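Side-chain contacts in RsfP (Uncultured bacterium, PDB 4GLJ), which probably cleaves methylthioadenosine with phosphate, as a methylthioadenosine phosphorylase of the phosphorylase superfamily, and binds the dye rhodamine B: residues L62-Q67 with M201-L206; A84-G89 with A210-A215. All blocks are in the same frame, centred on the assembly; numbering follows the deposited sequence.

Contact 1 of 2, residues L62-Q67 with M201-L206; sequences LTRHGQ and MPEAKL. With PO4 (phosphate ion), chain D.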
# COMPACT_ATOMS: atom_id res chain seq x y z
N LEU A 62 -12.54 25.20 3.51
CA LEU A 62 -11.84 24.34 4.51
C LEU A 62 -10.36 24.29 4.06
O LEU A 62 -10.08 23.96 2.91
CB LEU A 62 -12.46 22.95 4.51
CG LEU A 62 -11.77 21.90 5.41
CD1 LEU A 62 -11.48 22.57 6.75
CD2 LEU A 62 -12.72 20.73 5.63
N THR A 63 -9.43 24.70 4.93
CA THR A 63 -7.98 24.60 4.62
C THR A 63 -7.57 23.23 4.94
O THR A 63 -7.55 22.87 6.11
CB THR A 63 -7.15 25.50 5.55
OG1 THR A 63 -7.70 26.79 5.48
CG2 THR A 63 -5.73 25.53 5.05
N ARG A 64 -7.25 22.42 3.91
CA ARG A 64 -6.94 21.05 4.13
C ARG A 64 -5.79 20.77 5.19
O ARG A 64 -5.88 19.83 6.03
CB ARG A 64 -6.57 20.44 2.74
CG ARG A 64 -6.25 19.00 2.85
CD ARG A 64 -5.87 18.39 1.53
NE ARG A 64 -6.93 18.43 0.51
CZ ARG A 64 -6.92 19.12 -0.64
NH1 ARG A 64 -5.95 19.98 -0.93
NH2 ARG A 64 -7.96 19.01 -1.49
N HIS A 65 -4.74 21.58 5.12
CA HIS A 65 -3.55 21.37 6.00
C HIS A 65 -3.62 22.06 7.31
O HIS A 65 -2.69 21.93 8.10
CB HIS A 65 -2.27 21.76 5.29
CG HIS A 65 -1.95 20.86 4.11
ND1 HIS A 65 -1.42 19.64 4.26
CD2 HIS A 65 -2.21 21.02 2.75
CE1 HIS A 65 -1.24 19.05 3.04
NE2 HIS A 65 -1.75 19.88 2.12
N GLY A 66 -4.76 22.70 7.60
CA GLY A 66 -4.98 23.51 8.80
C GLY A 66 -4.32 24.86 8.74
O GLY A 66 -3.51 25.14 7.85
N GLN A 67 -4.60 25.71 9.74
CA GLN A 67 -3.88 26.97 9.83
C GLN A 67 -2.38 26.77 10.04
O GLN A 67 -1.92 25.85 10.75
CB GLN A 67 -4.53 27.93 10.84
CG GLN A 67 -4.49 29.39 10.36
CD GLN A 67 -4.78 29.56 8.85
OE1 GLN A 67 -3.86 29.83 8.04
NE2 GLN A 67 -6.05 29.36 8.47
N MET A 201 -6.79 11.58 -2.58
CA MET A 201 -7.27 10.30 -2.02
C MET A 201 -6.84 10.25 -0.57
O MET A 201 -5.68 10.50 -0.27
CB MET A 201 -6.69 9.11 -2.81
CG MET A 201 -7.26 8.96 -4.22
SD MET A 201 -8.96 8.29 -4.08
CE MET A 201 -9.40 8.11 -5.80
N PRO A 202 -7.74 9.92 0.36
CA PRO A 202 -9.06 9.29 0.10
C PRO A 202 -10.19 10.32 -0.03
O PRO A 202 -11.33 9.90 -0.12
CB PRO A 202 -9.27 8.43 1.36
CG PRO A 202 -8.65 9.30 2.43
CD PRO A 202 -7.37 9.79 1.79
N GLU A 203 -9.85 11.61 -0.10
CA GLU A 203 -10.88 12.71 -0.13
C GLU A 203 -11.92 12.46 -1.22
O GLU A 203 -13.13 12.55 -0.92
CB GLU A 203 -10.19 14.04 -0.35
CG GLU A 203 -10.82 15.25 0.26
CD GLU A 203 -9.93 16.47 0.07
OE1 GLU A 203 -9.88 16.97 -1.10
OE2 GLU A 203 -9.21 16.89 1.02
N ALA A 204 -11.48 12.04 -2.43
CA ALA A 204 -12.47 11.79 -3.52
C ALA A 204 -13.40 10.59 -3.20
O ALA A 204 -14.61 10.62 -3.56
CB ALA A 204 -11.80 11.58 -4.89
N LYS A 205 -12.84 9.52 -2.62
CA LYS A 205 -13.63 8.33 -2.23
C LYS A 205 -14.70 8.73 -1.16
O LYS A 205 -15.85 8.27 -1.19
CB LYS A 205 -12.67 7.24 -1.65
CG LYS A 205 -11.83 6.58 -2.76
CD LYS A 205 -10.86 5.55 -2.13
CE LYS A 205 -10.29 4.75 -3.32
NZ LYS A 205 -9.10 3.88 -2.93
N LEU A 206 -14.26 9.41 -0.14
CA LEU A 206 -15.12 9.81 0.97
C LEU A 206 -16.24 10.76 0.49
O LEU A 206 -17.40 10.61 0.91
CB LEU A 206 -14.27 10.46 2.09
CG LEU A 206 -13.28 9.40 2.70
CD1 LEU A 206 -12.20 10.07 3.56
CD2 LEU A 206 -14.04 8.34 3.54
P PO4 D . -2.35 19.86 -1.44
O1 PO4 D . -0.90 19.75 -1.06
O2 PO4 D . -2.40 21.17 -2.19
O3 PO4 D . -2.62 18.66 -2.28
O4 PO4 D . -3.28 19.92 -0.24
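The guanidinium of Arg64 and the carboxylate of Glu203 meet edge to edge, their planes 21° apart, nearly coplanar. NE of Arg64 reaches Glu203 OE2 at 2.8 Å in an almost straight bond (179°), and NH2 of Arg64 reaches Glu203 OE1, also at 2.8 Å. Each nitrogen takes its own oxygen from the syn side, a bidentate, side-on salt bridge. Farther round the same edge, NH1 of Arg64 gives a hydrogen bond of 2.8 Å to phosphate O4. The imidazole of His65 stacks with the ring of His69 while its edge meets the anion, NE2 lying 2.8 Å from that O4, so two side chains hold one oxygen. CG of Arg64 stands anti to the backbone N and the chain bends at chi3 (-62°), which turns NE and NH2 to the acid and leaves NH1 for the anion. The phosphate is also bonded by the Thr199 hydroxyl and by the backbone N of Ser22 and of Ala98; Tyr214 is a further partner of Glu203 OE1. A methionine in place of Arg64 would probably leave the buried Glu203 carboxylate without its counter-charge and phosphate O4 without one donor. Arginine suits this place between two anions; the phosphate, though probably from the crystallisation liquor, is consistent with a phosphorylase's phosphate site, and Glu203 would then be a second-shell residue helping to hold the guanidinium's rotation and probably moderating its charge.

Contact 2 of 2, residues A84-G89 with A210-A215; sequences ALKTLG and ASIAYA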
# COMPACT_ATOMS: atom_id res chain seq x y z
N ALA A 84 -17.98 16.77 8.06
CA ALA A 84 -18.36 18.15 8.45
C ALA A 84 -19.04 18.92 7.28
O ALA A 84 -20.03 19.60 7.48
CB ALA A 84 -17.12 18.88 8.96
N LEU A 85 -18.54 18.75 6.06
CA LEU A 85 -19.06 19.51 4.91
C LEU A 85 -20.42 18.91 4.59
O LEU A 85 -21.36 19.65 4.31
CB LEU A 85 -18.12 19.41 3.71
CG LEU A 85 -16.77 20.14 3.88
CD1 LEU A 85 -15.88 19.93 2.66
CD2 LEU A 85 -16.98 21.66 4.12
N LYS A 86 -20.54 17.58 4.64
CA LYS A 86 -21.87 16.97 4.60
C LYS A 86 -22.89 17.54 5.58
O LYS A 86 -24.03 17.81 5.18
CB LYS A 86 -21.80 15.42 4.76
CG LYS A 86 -23.15 14.79 4.47
CD LYS A 86 -23.45 14.96 2.95
CE LYS A 86 -24.79 14.22 2.68
NZ LYS A 86 -25.12 14.17 1.21
N THR A 87 -22.52 17.77 6.83
CA THR A 87 -23.45 18.32 7.79
C THR A 87 -23.90 19.74 7.41
O THR A 87 -24.96 20.20 7.86
CB THR A 87 -22.93 18.35 9.24
OG1 THR A 87 -21.89 19.34 9.38
CG2 THR A 87 -22.44 16.96 9.68
N LEU A 88 -23.13 20.43 6.57
CA LEU A 88 -23.53 21.81 6.18
C LEU A 88 -24.48 21.77 4.97
O LEU A 88 -24.98 22.79 4.53
CB LEU A 88 -22.25 22.62 5.84
CG LEU A 88 -21.35 22.97 7.05
CD1 LEU A 88 -19.98 23.54 6.67
CD2 LEU A 88 -22.12 23.98 7.92
N GLY A 89 -24.67 20.58 4.41
CA GLY A 89 -25.51 20.39 3.23
C GLY A 89 -24.81 20.58 1.91
O GLY A 89 -25.43 20.78 0.87
N ALA A 210 -20.20 10.08 0.61
CA ALA A 210 -21.05 11.08 1.23
C ALA A 210 -22.04 11.68 0.25
O ALA A 210 -22.71 12.67 0.57
CB ALA A 210 -20.24 12.18 1.86
N SER A 211 -22.13 11.10 -0.95
CA SER A 211 -23.02 11.59 -2.03
C SER A 211 -22.78 13.08 -2.39
O SER A 211 -23.72 13.81 -2.68
CB SER A 211 -24.50 11.34 -1.63
OG SER A 211 -24.74 9.94 -1.45
N ILE A 212 -21.52 13.52 -2.40
CA ILE A 212 -21.18 14.91 -2.74
C ILE A 212 -20.37 14.92 -4.02
O ILE A 212 -19.40 14.17 -4.15
CB ILE A 212 -20.33 15.56 -1.64
CG1 ILE A 212 -21.04 15.57 -0.30
CG2 ILE A 212 -19.88 16.98 -2.05
CD1 ILE A 212 -20.16 15.98 0.92
N ALA A 213 -20.73 15.78 -4.97
CA ALA A 213 -20.05 15.86 -6.22
C ALA A 213 -18.73 16.52 -5.96
O ALA A 213 -18.64 17.48 -5.22
CB ALA A 213 -20.90 16.67 -7.25
N TYR A 214 -17.67 15.98 -6.54
CA TYR A 214 -16.34 16.36 -6.12
C TYR A 214 -15.49 16.36 -7.36
O TYR A 214 -15.49 15.39 -8.15
CB TYR A 214 -15.76 15.35 -5.12
CG TYR A 214 -14.29 15.56 -4.69
CD1 TYR A 214 -13.24 15.11 -5.53
CD2 TYR A 214 -13.99 16.09 -3.46
CE1 TYR A 214 -11.91 15.28 -5.18
CE2 TYR A 214 -12.66 16.28 -3.06
CZ TYR A 214 -11.62 15.86 -3.93
OH TYR A 214 -10.30 15.98 -3.50
N ALA A 215 -14.78 17.48 -7.57
CA ALA A 215 -13.79 17.55 -8.65
C ALA A 215 -12.57 18.37 -8.22
O ALA A 215 -12.60 19.06 -7.19
CB ALA A 215 -14.37 18.05 -9.99
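Lys86, Ile212 and Ala210 bury the most surface here, and the long lysine chain serves the other two in different ways. Its ammonium makes the polar link: NZ of Lys86 donates to the backbone O of Ala210 at 2.9 Å, approaching with a C=O...N angle of 157° and tilted 21° from the carbonyl plane. That carbonyl belongs to the first residue beyond the helical part of 200-209, and a lysine suits the spot because a positive charge is probably favourable beside the C-terminal end of a helix, where carbonyl groups gather. The helix is closed by a Schellman motif in which Ser211, at positive phi, is the C-prime residue: its N bonds back to Arg208 O, and Ile212 N bonds to Ala207 O.

The apolar part of the lysine does the packing. CG lies anti to the backbone N and the chain bends at chi2 (69°), which carries CD and the ammonium across to the other segment. There CD of Lys86 rests 4.0 Å from CD1 of Ile212, and the two side chains run past each other in opposite directions. The methyl of Ala210 comes alongside, its CB 4.4 Å from CD of Lys86; being small, it lets the lysine lie close to the backbone. At the far end, CB of Ser211 approaches NZ of Lys86 to 4.1 Å.

Helix 78-87 has its own Schellman ending, with Gly89 at positive phi, so two helix ends lie near each other. Leu85 and Ile212 both touch Ile93 of strand 92-101, which pairs in parallel with 213-221; the contact thus joins the last turn of 78-87 to the turn leading from helix 200-209 into the sheet.

How the contacts relate
The centres of the two contacts lie 12 Å apart, and both reach the same mixed sheet. Along the chain their segments alternate: strand 57-63 leads to helix 78-87, and much later helix 200-209 leads to strand 213-221, so each contact joins one element of the early pair to one of the late pair. Contact 1 sits deep, beside the phosphate and the dye pocket, whereas contact 2 lies farther from the chain centre, at the other end of helix 200-209. Tyr214 of contact 2 bridges them: it packs on Ala204 and bonds to the Glu203 that grips Arg64, which probably ties the phosphate site to the sheet.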